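Local atomic coordinates of lipoprotein outS (Dickeya dadantii, PDB entry 3UTK), a protein that serves as the outer-membrane lipoprotein pilotin of a type II secretion system, interacting with the secretin OutD in the export of pectate lyases and cellulases. Residues 42-47 / 88-93; 46-51 / 95-100; 55-60 / 117-122; 70-75 / 127-132. All blocks are in the same frame, centred on the assembly; numbering follows the deposited sequence.

Contact 1 of 4, residues 42-47 / 88-93; sequences EQISQL and GRYQSL
Tyr90 lays its ring against one side of the helix 42-47, within the all-helical pilotin fold of perpendicular helical hairpins, where the loop 88-93 runs on to the helix 94-106. The phenol OH donates a hydrogen bond to the amide oxygen of Gln43, with Tyr90 OH to Gln43 OE1 at 3.1 Å. The hydroxyl approaches from above the carbonyl plane, 46° out of it, and so is not on a lone pair. OE1 itself lies at the edge of the phenol ring and in its plane, and the amide plane stands nearly perpendicular to the ring, at 86°. Gln43 reaches this far because its chain is extended beyond CG (chi2 -177°).

Two aliphatic side chains one helical turn apart hold the ring obliquely. Ile44 and Tyr90 pass one another in opposite directions, with Ile44 CG1 3.6 Å from Tyr90 CD1. Leu47 crosses the ring at about a right angle and brings its CD1 to 3.2 Å from Tyr90 CE2, a close approach. Leu93 adds a further apolar contact, its CD1 lying 3.8 Å from Leu47 CB.

Further out, a type I beta turn runs from Tyr90 to Leu93, and Leu93 returns to the helix at Ile44 and Leu47. Trp85 packs on both Gln43 and Tyr90, and Ala80 of the helix 69-82 touches Leu47 and Tyr90. At the more open side of the contact the backbone of Arg89 meets the end of the isoleucine, with Arg89 O 3.2 Å from Ile44 CD1.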
loop_
_atom_site.group_PDB
_atom_site.type_symbol
_atom_site.label_atom_id
_atom_site.label_comp_id
_atom_site.label_asym_id
_atom_site.label_seq_id
_atom_site.Cartn_x
_atom_site.Cartn_y
_atom_site.Cartn_z
ATOM N N GLU A 42 11.845 1.489 9.184
ATOM C CA GLU A 42 10.974 2.510 8.633
ATOM C C GLU A 42 10.606 2.170 7.192
ATOM O O GLU A 42 9.485 2.412 6.768
ATOM C CB GLU A 42 11.624 3.890 8.716
ATOM C CG GLU A 42 11.818 4.390 10.141
ATOM C CD GLU A 42 12.237 5.847 10.197
ATOM O OE1 GLU A 42 12.268 6.502 9.130
ATOM O OE2 GLU A 42 12.538 6.334 11.309
ATOM N N GLN A 43 11.544 1.590 6.449
ATOM C CA GLN A 43 11.287 1.268 5.045
ATOM C C GLN A 43 10.136 0.279 4.866
ATOM O O GLN A 43 9.194 0.544 4.111
ATOM C CB GLN A 43 12.560 0.751 4.362
ATOM C CG GLN A 43 13.680 1.770 4.342
ATOM C CD GLN A 43 14.909 1.287 3.605
ATOM O OE1 GLN A 43 14.988 0.130 3.183
ATOM N NE2 GLN A 43 15.882 2.177 3.444
ATOM N N ILE A 44 10.209 -0.847 5.571
ATOM C CA ILE A 44 9.214 -1.909 5.431
ATOM C C ILE A 44 7.827 -1.448 5.866
ATOM O O ILE A 44 6.830 -1.723 5.195
ATOM C CB ILE A 44 9.606 -3.152 6.241
ATOM C CG1 ILE A 44 11.017 -3.606 5.861
ATOM C CG2 ILE A 44 8.593 -4.264 6.022
ATOM C CD1 ILE A 44 11.544 -4.742 6.707
ATOM N N SER A 45 7.772 -0.750 6.994
ATOM C CA SER A 45 6.520 -0.199 7.501
ATOM C C SER A 45 5.887 0.770 6.511
ATOM O O SER A 45 4.659 0.833 6.382
ATOM C CB SER A 45 6.766 0.524 8.820
ATOM O OG SER A 45 7.008 -0.405 9.856
ATOM N N GLN A 46 6.729 1.534 5.825
ATOM C CA GLN A 46 6.240 2.520 4.871
ATOM C C GLN A 46 5.612 1.848 3.656
ATOM O O GLN A 46 4.548 2.257 3.199
ATOM C CB GLN A 46 7.360 3.482 4.447
ATOM C CG GLN A 46 7.771 4.451 5.554
ATOM C CD GLN A 46 8.688 5.567 5.081
ATOM O OE1 GLN A 46 9.028 5.662 3.900
ATOM N NE2 GLN A 46 9.091 6.424 6.013
ATOM N N LEU A 47 6.275 0.819 3.133
ATOM C CA LEU A 47 5.754 0.095 1.976
ATOM C C LEU A 47 4.455 -0.624 2.314
ATOM O O LEU A 47 3.517 -0.624 1.513
ATOM C CB LEU A 47 6.781 -0.908 1.455
ATOM C CG LEU A 47 8.104 -0.288 1.012
ATOM C CD1 LEU A 47 9.076 -1.374 0.560
ATOM C CD2 LEU A 47 7.869 0.725 -0.092
ATOM N N GLY A 88 16.182 -6.974 -0.044
ATOM C CA GLY A 88 16.488 -8.275 0.513
ATOM C C GLY A 88 15.961 -8.390 1.929
ATOM O O GLY A 88 15.617 -9.483 2.378
ATOM N N ARG A 89 15.884 -7.257 2.626
ATOM C CA ARG A 89 15.510 -7.238 4.039
ATOM C C ARG A 89 14.007 -7.106 4.244
ATOM O O ARG A 89 13.553 -6.807 5.347
ATOM C CB ARG A 89 16.230 -6.099 4.778
ATOM C CG ARG A 89 17.748 -6.265 4.882
ATOM C CD ARG A 89 18.369 -5.209 5.796
ATOM N NE ARG A 89 17.901 -5.334 7.177
ATOM C CZ ARG A 89 18.195 -4.477 8.151
ATOM N NH1 ARG A 89 18.956 -3.419 7.905
ATOM N NH2 ARG A 89 17.721 -4.676 9.375
ATOM N N TYR A 90 13.240 -7.353 3.186
ATOM C CA TYR A 90 11.810 -7.054 3.181
ATOM C C TYR A 90 10.895 -8.230 3.533
ATOM O O TYR A 90 9.676 -8.109 3.436
ATOM C CB TYR A 90 11.400 -6.459 1.829
ATOM C CG TYR A 90 11.818 -5.023 1.650
ATOM C CD1 TYR A 90 12.533 -4.357 2.638
ATOM C CD2 TYR A 90 11.481 -4.322 0.499
ATOM C CE1 TYR A 90 12.918 -3.036 2.473
ATOM C CE2 TYR A 90 11.857 -3.005 0.332
ATOM C CZ TYR A 90 12.571 -2.367 1.321
ATOM O OH TYR A 90 12.944 -1.054 1.150
ATOM N N GLN A 91 11.483 -9.344 3.963
ATOM C CA GLN A 91 10.735 -10.577 4.240
ATOM C C GLN A 91 9.332 -10.382 4.834
ATOM O O GLN A 91 8.375 -11.074 4.455
ATOM C CB GLN A 91 11.563 -11.509 5.136
ATOM C CG GLN A 91 12.748 -12.153 4.431
ATOM C CD GLN A 91 14.017 -11.322 4.522
ATOM O OE1 GLN A 91 14.041 -10.265 5.152
ATOM N NE2 GLN A 91 15.083 -11.806 3.900
ATOM N N SER A 92 9.210 -9.430 5.753
ATOM C CA SER A 92 7.965 -9.226 6.480
ATOM C C SER A 92 7.029 -8.215 5.817
ATOM O O SER A 92 6.342 -7.467 6.517
ATOM C CB SER A 92 8.268 -8.767 7.907
ATOM O OG SER A 92 8.989 -7.546 7.897
ATOM N N LEU A 93 6.966 -8.207 4.485
ATOM C CA LEU A 93 6.146 -7.205 3.779
ATOM C C LEU A 93 4.683 -7.599 3.492
ATOM O O LEU A 93 3.768 -6.834 3.793
ATOM C CB LEU A 93 6.831 -6.718 2.484
ATOM C CG LEU A 93 6.046 -5.645 1.704
ATOM C CD1 LEU A 93 5.755 -4.424 2.569
ATOM C CD2 LEU A 93 6.759 -5.226 0.411
#

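Contact 2 of 4, residues 46-51 / 95-100; sequences QLASLV and QLSENL
The helix segments 46-51 and 95-100 cross at -54° with their axes 8.0 Å apart, and their backbones come nearest at Ala48 and Ser97, whose CA atoms are separated by 4.4 Å. Ala48 fills the middle of the interface with its single methyl. On one side of that methyl sits the branched end of Leu96: CG lies anti to the backbone N (chi1 176°), and this swings CD2 to 3.5 Å from Ala48 CB, a tight carbon pair. Leu100 brings its CD1 to 3.6 Å from Ala48 CB, and Leu100 CD1 also reaches the backbone N of Ser49 at the more exposed margin.

Small residues facing each other on both helices let the two backbones approach this closely in the bundle of helical hairpins, where the long helix 40-60 runs past the helix 94-106. Ser97 is the polar member of the set. Its OG is hydrogen-bonded to the carbonyl oxygen of Leu93, four residues back in the loop that leads into the helix, while across the interface it meets carbon. Ser97 OG lies 3.4 Å from Val51 CB and also touches Ala48 CA. Ser97 CB packs 3.6 Å from Val51 CG1. Val51 also touches Ile72, Leu73 and Ala76 of the helix 69-82, so the packing continues from the serine to a third helix.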
loop_
_atom_site.group_PDB
_atom_site.type_symbol
_atom_site.label_atom_id
_atom_site.label_comp_id
_atom_site.label_asym_id
_atom_site.label_seq_id
_atom_site.Cartn_x
_atom_site.Cartn_y
_atom_site.Cartn_z
ATOM N N GLN A 46 6.729 1.534 5.825
ATOM C CA GLN A 46 6.240 2.520 4.871
ATOM C C GLN A 46 5.612 1.848 3.656
ATOM O O GLN A 46 4.548 2.257 3.199
ATOM C CB GLN A 46 7.360 3.482 4.447
ATOM C CG GLN A 46 7.771 4.451 5.554
ATOM C CD GLN A 46 8.688 5.567 5.081
ATOM O OE1 GLN A 46 9.028 5.662 3.900
ATOM N NE2 GLN A 46 9.091 6.424 6.013
ATOM N N LEU A 47 6.275 0.819 3.133
ATOM C CA LEU A 47 5.754 0.095 1.976
ATOM C C LEU A 47 4.455 -0.624 2.314
ATOM O O LEU A 47 3.517 -0.624 1.513
ATOM C CB LEU A 47 6.781 -0.908 1.455
ATOM C CG LEU A 47 8.104 -0.288 1.012
ATOM C CD1 LEU A 47 9.076 -1.374 0.560
ATOM C CD2 LEU A 47 7.869 0.725 -0.092
ATOM N N ALA A 48 4.406 -1.225 3.502
ATOM C CA ALA A 48 3.238 -1.983 3.932
ATOM C C ALA A 48 2.034 -1.066 4.057
ATOM O O ALA A 48 0.909 -1.455 3.743
ATOM C CB ALA A 48 3.509 -2.707 5.262
ATOM N N SER A 49 2.283 0.155 4.512
ATOM C CA SER A 49 1.233 1.160 4.614
ATOM C C SER A 49 0.637 1.514 3.244
ATOM O O SER A 49 -0.574 1.695 3.110
ATOM C CB SER A 49 1.768 2.413 5.314
ATOM O OG SER A 49 0.807 3.458 5.302
ATOM N N LEU A 50 1.491 1.611 2.230
ATOM C CA LEU A 50 1.042 1.931 0.876
ATOM C C LEU A 50 0.243 0.763 0.307
ATOM O O LEU A 50 -0.786 0.954 -0.312
ATOM C CB LEU A 50 2.237 2.251 -0.034
ATOM C CG LEU A 50 2.919 3.608 0.162
ATOM C CD1 LEU A 50 4.240 3.675 -0.610
ATOM C CD2 LEU A 50 2.001 4.749 -0.257
ATOM N N VAL A 51 0.717 -0.452 0.546
ATOM C CA VAL A 51 -0.003 -1.632 0.095
ATOM C C VAL A 51 -1.382 -1.725 0.767
ATOM O O VAL A 51 -2.386 -1.982 0.101
ATOM C CB VAL A 51 0.815 -2.910 0.358
ATOM C CG1 VAL A 51 0.024 -4.130 -0.059
ATOM C CG2 VAL A 51 2.141 -2.843 -0.415
ATOM N N GLN A 95 2.587 -10.114 4.767
ATOM C CA GLN A 95 1.777 -10.294 5.965
ATOM C C GLN A 95 1.554 -8.973 6.695
ATOM O O GLN A 95 0.456 -8.705 7.191
ATOM C CB GLN A 95 2.407 -11.307 6.917
ATOM C CG GLN A 95 1.563 -11.544 8.165
ATOM C CD GLN A 95 0.149 -11.989 7.828
ATOM O OE1 GLN A 95 -0.057 -12.845 6.969
ATOM N NE2 GLN A 95 -0.832 -11.399 8.496
ATOM N N LEU A 96 2.596 -8.150 6.767
ATOM C CA LEU A 96 2.473 -6.869 7.451
ATOM C C LEU A 96 1.425 -6.011 6.755
ATOM O O LEU A 96 0.635 -5.327 7.406
ATOM C CB LEU A 96 3.810 -6.129 7.497
ATOM C CG LEU A 96 3.697 -4.737 8.129
ATOM C CD1 LEU A 96 3.167 -4.834 9.562
ATOM C CD2 LEU A 96 5.016 -3.993 8.093
ATOM N N SER A 97 1.420 -6.067 5.427
ATOM C CA SER A 97 0.478 -5.300 4.619
ATOM C C SER A 97 -0.963 -5.682 4.937
ATOM O O SER A 97 -1.828 -4.816 5.102
ATOM C CB SER A 97 0.745 -5.533 3.130
ATOM O OG SER A 97 2.014 -5.043 2.747
ATOM N N GLU A 98 -1.209 -6.987 5.020
ATOM C CA GLU A 98 -2.539 -7.501 5.324
ATOM C C GLU A 98 -2.949 -7.126 6.748
ATOM O O GLU A 98 -4.103 -6.765 6.989
ATOM C CB GLU A 98 -2.595 -9.019 5.110
ATOM C CG GLU A 98 -3.931 -9.678 5.459
ATOM C CD GLU A 98 -5.095 -9.200 4.596
ATOM O OE1 GLU A 98 -4.856 -8.529 3.572
ATOM O OE2 GLU A 98 -6.259 -9.501 4.948
ATOM N N ASN A 99 -2.007 -7.199 7.686
ATOM C CA ASN A 99 -2.294 -6.812 9.072
ATOM C C ASN A 99 -2.705 -5.348 9.195
ATOM O O ASN A 99 -3.648 -5.014 9.914
ATOM C CB ASN A 99 -1.100 -7.092 9.982
ATOM C CG ASN A 99 -0.887 -8.570 10.220
ATOM O OD1 ASN A 99 0.126 -8.982 10.793
ATOM N ND2 ASN A 99 -1.840 -9.382 9.776
ATOM N N LEU A 100 -1.988 -4.475 8.491
ATOM C CA LEU A 100 -2.299 -3.047 8.487
ATOM C C LEU A 100 -3.637 -2.764 7.807
ATOM O O LEU A 100 -4.365 -1.867 8.210
ATOM C CB LEU A 100 -1.184 -2.249 7.796
ATOM C CG LEU A 100 0.144 -2.054 8.534
ATOM C CD1 LEU A 100 1.123 -1.320 7.637
ATOM C CD2 LEU A 100 -0.047 -1.302 9.854
#

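Contact 3 of 4, residues 55-60 / 117-122; sequences KYLRVQ and SFNRTM
An aromatic pair and a leucine join the C-terminal part of the long helix 40-60 to the end of the helix 111-121, close to the Cys61-Cys115 disulfide that ties the same two regions together. The helices 55-60 and 117-121 cross at -126°, with 10.4 Å between their axes, so side chains rather than backbones bridge the gap. Tyr56 and Phe118 form an offset edge-to-face pair: the edge of Phe118 is directed toward the face of Tyr56, with the planes at 76° and the ring centroids 5.7 Å apart. The closest atoms of this pair are Tyr56 CD1 and Phe118 CD2 at 3.8 Å. CG of Tyr56 is anti to the backbone N (chi1 -172°), an orientation that carries the ring off toward the neighbouring helix. Within its own helix, Gln60 CG lies 3.7 Å above the plane of the Tyr56 ring, over its centre.

Leu57 packs beside the aromatic pair. Its CD2 lies 3.4 Å from Phe118 CB and 3.5 Å from Asn119 OD1, while its other methyl, CD1, makes a looser contact with Met122 CB at 4.2 Å. The Asn119 oxygen that meets this methyl also accepts a hydrogen bond from Arg63 NH1, so the amide is held by the loop following the helix 40-60. Leu105 of the helix 94-106 touches Tyr56, whereas Met122 reaches back to Leu50, Ala53 and Ser54. Such apolar and aromatic packing between steeply crossing helices, with a disulfide alongside, suits the perpendicular hairpins of the pilotin fold.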
loop_
_atom_site.group_PDB
_atom_site.type_symbol
_atom_site.label_atom_id
_atom_site.label_comp_id
_atom_site.label_asym_id
_atom_site.label_seq_id
_atom_site.Cartn_x
_atom_site.Cartn_y
_atom_site.Cartn_z
ATOM N N LYS A 55 -5.046 -1.622 -1.059
ATOM C CA LYS A 55 -6.066 -2.669 -0.948
ATOM C C LYS A 55 -7.365 -2.074 -0.390
ATOM O O LYS A 55 -8.457 -2.445 -0.809
ATOM C CB LYS A 55 -5.579 -3.836 -0.077
ATOM C CG LYS A 55 -6.591 -4.976 0.044
ATOM C CD LYS A 55 -6.036 -6.185 0.786
ATOM C CE LYS A 55 -7.045 -7.328 0.781
ATOM N NZ LYS A 55 -6.428 -8.623 1.182
ATOM N N TYR A 56 -7.242 -1.162 0.567
ATOM C CA TYR A 56 -8.417 -0.482 1.114
ATOM C C TYR A 56 -9.197 0.234 0.001
ATOM O O TYR A 56 -10.426 0.180 -0.052
ATOM C CB TYR A 56 -8.013 0.491 2.239
ATOM C CG TYR A 56 -9.184 1.086 2.986
ATOM C CD1 TYR A 56 -9.906 2.150 2.456
ATOM C CD2 TYR A 56 -9.556 0.595 4.233
ATOM C CE1 TYR A 56 -10.980 2.693 3.144
ATOM C CE2 TYR A 56 -10.627 1.135 4.923
ATOM C CZ TYR A 56 -11.333 2.177 4.378
ATOM O OH TYR A 56 -12.402 2.703 5.068
ATOM N N LEU A 57 -8.486 0.876 -0.916
ATOM C CA LEU A 57 -9.168 1.567 -1.999
ATOM C C LEU A 57 -9.879 0.558 -2.896
ATOM O O LEU A 57 -11.033 0.751 -3.260
ATOM C CB LEU A 57 -8.201 2.415 -2.828
ATOM C CG LEU A 57 -7.713 3.738 -2.224
ATOM C CD1 LEU A 57 -6.631 4.399 -3.097
ATOM C CD2 LEU A 57 -8.876 4.715 -2.014
ATOM N N ARG A 58 -9.189 -0.520 -3.250
ATOM C CA ARG A 58 -9.786 -1.495 -4.158
ATOM C C ARG A 58 -11.020 -2.145 -3.536
ATOM O O ARG A 58 -12.064 -2.255 -4.176
ATOM C CB ARG A 58 -8.775 -2.580 -4.568
ATOM C CG ARG A 58 -9.276 -3.495 -5.696
ATOM C CD ARG A 58 -8.330 -4.666 -5.932
ATOM N NE ARG A 58 -8.418 -5.641 -4.853
ATOM C CZ ARG A 58 -7.386 -6.084 -4.145
ATOM N NH1 ARG A 58 -6.161 -5.643 -4.399
ATOM N NH2 ARG A 58 -7.585 -6.970 -3.174
ATOM N N VAL A 59 -10.896 -2.587 -2.288
ATOM C CA VAL A 59 -11.943 -3.392 -1.672
ATOM C C VAL A 59 -13.056 -2.556 -1.035
ATOM O O VAL A 59 -14.243 -2.845 -1.226
ATOM C CB VAL A 59 -11.360 -4.383 -0.637
ATOM C CG1 VAL A 59 -12.478 -5.163 0.054
ATOM C CG2 VAL A 59 -10.367 -5.328 -1.315
ATOM N N GLN A 60 -12.679 -1.527 -0.279
ATOM C CA GLN A 60 -13.658 -0.736 0.468
ATOM C C GLN A 60 -14.199 0.427 -0.354
ATOM O O GLN A 60 -15.330 0.878 -0.152
ATOM C CB GLN A 60 -13.045 -0.209 1.781
ATOM C CG GLN A 60 -12.445 -1.300 2.676
ATOM C CD GLN A 60 -13.477 -2.312 3.140
ATOM O OE1 GLN A 60 -13.231 -3.518 3.130
ATOM N NE2 GLN A 60 -14.630 -1.824 3.566
ATOM N N SER A 117 -10.071 10.469 1.684
ATOM C CA SER A 117 -8.689 10.814 2.009
ATOM C C SER A 117 -7.675 10.053 1.135
ATOM O O SER A 117 -6.766 10.670 0.569
ATOM C CB SER A 117 -8.398 10.583 3.499
ATOM O OG SER A 117 -7.087 11.007 3.811
ATOM N N PHE A 118 -7.816 8.731 1.036
ATOM C CA PHE A 118 -6.898 7.927 0.210
ATOM C C PHE A 118 -7.009 8.305 -1.279
ATOM O O PHE A 118 -5.999 8.382 -1.993
ATOM C CB PHE A 118 -7.144 6.423 0.399
ATOM C CG PHE A 118 -6.540 5.840 1.664
ATOM C CD1 PHE A 118 -5.440 6.428 2.287
ATOM C CD2 PHE A 118 -7.085 4.693 2.228
ATOM C CE1 PHE A 118 -4.887 5.870 3.444
ATOM C CE2 PHE A 118 -6.537 4.123 3.383
ATOM C CZ PHE A 118 -5.440 4.723 4.000
ATOM N N ASN A 119 -8.228 8.552 -1.757
ATOM C CA ASN A 119 -8.413 8.933 -3.161
ATOM C C ASN A 119 -7.703 10.251 -3.461
ATOM O O ASN A 119 -7.160 10.456 -4.563
ATOM C CB ASN A 119 -9.903 9.051 -3.502
ATOM C CG ASN A 119 -10.520 7.724 -3.933
ATOM O OD1 ASN A 119 -9.856 6.873 -4.543
ATOM N ND2 ASN A 119 -11.795 7.543 -3.618
ATOM N N ARG A 120 -7.687 11.135 -2.470
ATOM C CA ARG A 120 -7.037 12.432 -2.618
ATOM C C ARG A 120 -5.516 12.332 -2.659
ATOM O O ARG A 120 -4.891 13.016 -3.460
ATOM C CB ARG A 120 -7.459 13.396 -1.500
ATOM C CG ARG A 120 -6.888 14.809 -1.652
ATOM C CD ARG A 120 -7.231 15.686 -0.451
ATOM N NE ARG A 120 -6.146 16.608 -0.119
ATOM C CZ ARG A 120 -5.515 16.638 1.054
ATOM N NH1 ARG A 120 -5.859 15.798 2.030
ATOM N NH2 ARG A 120 -4.540 17.515 1.251
ATOM N N THR A 121 -4.932 11.461 -1.831
ATOM C CA THR A 121 -3.486 11.510 -1.581
ATOM C C THR A 121 -2.649 10.427 -2.259
ATOM O O THR A 121 -1.427 10.532 -2.298
ATOM C CB THR A 121 -3.175 11.392 -0.073
ATOM O OG1 THR A 121 -3.599 10.100 0.391
ATOM C CG2 THR A 121 -3.896 12.483 0.725
ATOM N N MET A 122 -3.287 9.384 -2.781
ATOM C CA MET A 122 -2.540 8.199 -3.209
ATOM C C MET A 122 -2.122 8.219 -4.680
ATOM O O MET A 122 -1.505 7.271 -5.163
ATOM C CB MET A 122 -3.339 6.924 -2.900
ATOM C CG MET A 122 -3.354 6.536 -1.421
ATOM S SD MET A 122 -1.795 5.756 -0.940
ATOM C CE MET A 122 -1.868 4.225 -1.876
#

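Contact 4 of 4, residues 70-75 / 127-132; sequences GTILKT and DAMRTV
Thr75 packs snugly between Met129 and Val132 where the helices 70-75 and 127-131 cross at 104°, their axes 9.2 Å apart. Its hydroxyl oxygen is pressed against carbon on the partner segment: Thr75 OG1 lies 3.2 Å from Val132 CG2 and 3.3 Å from Met129 CG. The proton is spent within its own helix, in a bond from Thr75 OG1 to Thr71 O of 2.9 Å. That carbonyl also accepts from Thr75 N, the two donors arriving from opposite faces of its plane. The carbonyl of Thr71 is thus gripped twice, and the single bond gives the buried hydroxyl a polar partner amid carbon. With OG1 placed beside the backbone N (chi1 -58°), the methyl CG2 is turned toward the backbone of Ala128 and Met129, and it sits 3.9 Å from Ala128 CB.

Toward solvent the contact relies on longer aliphatic reach. Lys74 holds CG anti to the backbone N (chi1 -176°) and runs on extended to CD, which lies 3.4 Å from Val132 CG1, a tight pair. Beyond it the contact is looser: Thr71 CG2 stands 4.0 Å from Val132 CG1.

On the buried side, Ile72 and Met129 cross obliquely, with Ile72 CG1 4.1 Å from Met129 SD. Both lean on the helix 40-60: Ile72 touches Val51, Ser54 and Arg58, and Met129 touches Ser54. The last helix, 123-131, thereby packs across the helix 69-82 with the long helix 40-60 beside them both.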
loop_
_atom_site.group_PDB
_atom_site.type_symbol
_atom_site.label_atom_id
_atom_site.label_comp_id
_atom_site.label_asym_id
_atom_site.label_seq_id
_atom_site.Cartn_x
_atom_site.Cartn_y
_atom_site.Cartn_z
ATOM N N GLY A 70 -0.907 -9.021 -5.250
ATOM C CA GLY A 70 0.410 -9.366 -5.766
ATOM C C GLY A 70 1.002 -8.235 -6.588
ATOM O O GLY A 70 2.185 -7.919 -6.464
ATOM N N THR A 71 0.169 -7.616 -7.422
ATOM C CA THR A 71 0.616 -6.507 -8.260
ATOM C C THR A 71 0.897 -5.265 -7.423
ATOM O O THR A 71 1.882 -4.562 -7.658
ATOM C CB THR A 71 -0.413 -6.159 -9.353
ATOM O OG1 THR A 71 -0.675 -7.318 -10.153
ATOM C CG2 THR A 71 0.106 -5.037 -10.247
ATOM N N ILE A 72 0.020 -4.986 -6.458
ATOM C CA ILE A 72 0.246 -3.889 -5.526
ATOM C C ILE A 72 1.576 -4.079 -4.793
ATOM O O ILE A 72 2.363 -3.138 -4.667
ATOM C CB ILE A 72 -0.911 -3.757 -4.510
ATOM C CG1 ILE A 72 -2.219 -3.401 -5.225
ATOM C CG2 ILE A 72 -0.586 -2.701 -3.461
ATOM C CD1 ILE A 72 -3.452 -3.365 -4.297
ATOM N N LEU A 73 1.827 -5.296 -4.317
ATOM C CA LEU A 73 3.084 -5.608 -3.648
ATOM C C LEU A 73 4.294 -5.381 -4.554
ATOM O O LEU A 73 5.309 -4.818 -4.131
ATOM C CB LEU A 73 3.090 -7.059 -3.170
ATOM C CG LEU A 73 4.022 -7.292 -1.990
ATOM C CD1 LEU A 73 3.316 -6.803 -0.729
ATOM C CD2 LEU A 73 4.406 -8.764 -1.869
ATOM N N LYS A 74 4.185 -5.840 -5.794
ATOM C CA LYS A 74 5.273 -5.702 -6.747
ATOM C C LYS A 74 5.556 -4.224 -6.985
ATOM O O LYS A 74 6.703 -3.832 -7.199
ATOM C CB LYS A 74 4.915 -6.398 -8.061
ATOM C CG LYS A 74 6.024 -6.404 -9.090
ATOM C CD LYS A 74 5.525 -6.919 -10.425
ATOM C CE LYS A 74 4.970 -8.330 -10.311
ATOM N NZ LYS A 74 4.798 -8.944 -11.668
ATOM N N THR A 75 4.507 -3.403 -6.941
ATOM C CA THR A 75 4.663 -1.966 -7.127
ATOM C C THR A 75 5.437 -1.342 -5.969
ATOM O O THR A 75 6.302 -0.488 -6.176
ATOM C CB THR A 75 3.307 -1.262 -7.257
ATOM O OG1 THR A 75 2.585 -1.824 -8.361
ATOM C CG2 THR A 75 3.504 0.223 -7.493
ATOM N N ASP A 127 -0.258 5.816 -9.719
ATOM C CA ASP A 127 0.397 6.048 -11.013
ATOM C C ASP A 127 1.514 5.027 -11.268
ATOM O O ASP A 127 1.674 4.516 -12.386
ATOM C CB ASP A 127 0.974 7.461 -11.082
ATOM C CG ASP A 127 -0.072 8.510 -11.419
ATOM O OD1 ASP A 127 -1.245 8.146 -11.653
ATOM O OD2 ASP A 127 0.289 9.706 -11.468
ATOM N N ALA A 128 2.285 4.741 -10.225
ATOM C CA ALA A 128 3.379 3.775 -10.305
ATOM C C ALA A 128 2.852 2.384 -10.636
ATOM O O ALA A 128 3.521 1.575 -11.282
ATOM C CB ALA A 128 4.149 3.749 -8.993
ATOM N N MET A 129 1.640 2.109 -10.183
ATOM C CA MET A 129 1.020 0.815 -10.396
ATOM C C MET A 129 0.727 0.518 -11.859
ATOM O O MET A 129 0.700 -0.637 -12.265
ATOM C CB MET A 129 -0.277 0.752 -9.609
ATOM C CG MET A 129 -0.357 -0.377 -8.653
ATOM S SD MET A 129 -1.823 -0.104 -7.661
ATOM C CE MET A 129 -1.107 0.512 -6.139
ATOM N N ARG A 130 0.477 1.557 -12.644
ATOM C CA ARG A 130 0.235 1.369 -14.069
ATOM C C ARG A 130 1.448 0.779 -14.771
ATOM O O ARG A 130 1.318 -0.097 -15.623
ATOM C CB ARG A 130 -0.134 2.689 -14.722
ATOM C CG ARG A 130 -1.355 3.304 -14.121
ATOM C CD ARG A 130 -2.240 3.864 -15.198
ATOM N NE ARG A 130 -3.166 4.828 -14.639
ATOM C CZ ARG A 130 -3.844 5.702 -15.367
ATOM N NH1 ARG A 130 -3.696 5.720 -16.684
ATOM N NH2 ARG A 130 -4.666 6.554 -14.776
ATOM N N THR A 131 2.628 1.267 -14.410
ATOM C CA THR A 131 3.859 0.818 -15.047
ATOM C C THR A 131 4.125 -0.653 -14.735
ATOM O O THR A 131 4.922 -1.306 -15.407
ATOM C CB THR A 131 5.061 1.667 -14.597
ATOM O OG1 THR A 131 5.419 1.321 -13.255
ATOM C CG2 THR A 131 4.715 3.146 -14.660
ATOM N N VAL A 132 3.445 -1.169 -13.717
ATOM C CA VAL A 132 3.611 -2.558 -13.305
ATOM C C VAL A 132 2.578 -3.459 -13.977
ATOM O O VAL A 132 2.849 -4.624 -14.268
ATOM C CB VAL A 132 3.481 -2.707 -11.778
ATOM C CG1 VAL A 132 3.874 -4.114 -11.347
ATOM C CG2 VAL A 132 4.341 -1.674 -11.071
#

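In the fold
Contacts 1, 2 and 3 follow one another along the helix 40-60, with contacts 1 and 3 on opposite sides of the chain's centre. Contact 2 lies nearest that centre and brings its backbones closest together; contact 3 is the buried one, although it spans a wider gap with larger side chains. Contacts 1, 2 and 4 are partly buried, and contact 1 alone has a hydrogen bond between its segments. Contacts 1 and 2 share residues 46-47, of which Leu47 packs in contact 1. Contact 4 joins the helix 69-82 to the last helix, and its Leu73 touches Ser97 and Val51 of contact 2 and Leu93 of contact 1. A salt bridge between Glu98 and Lys55 links contacts 2 and 3.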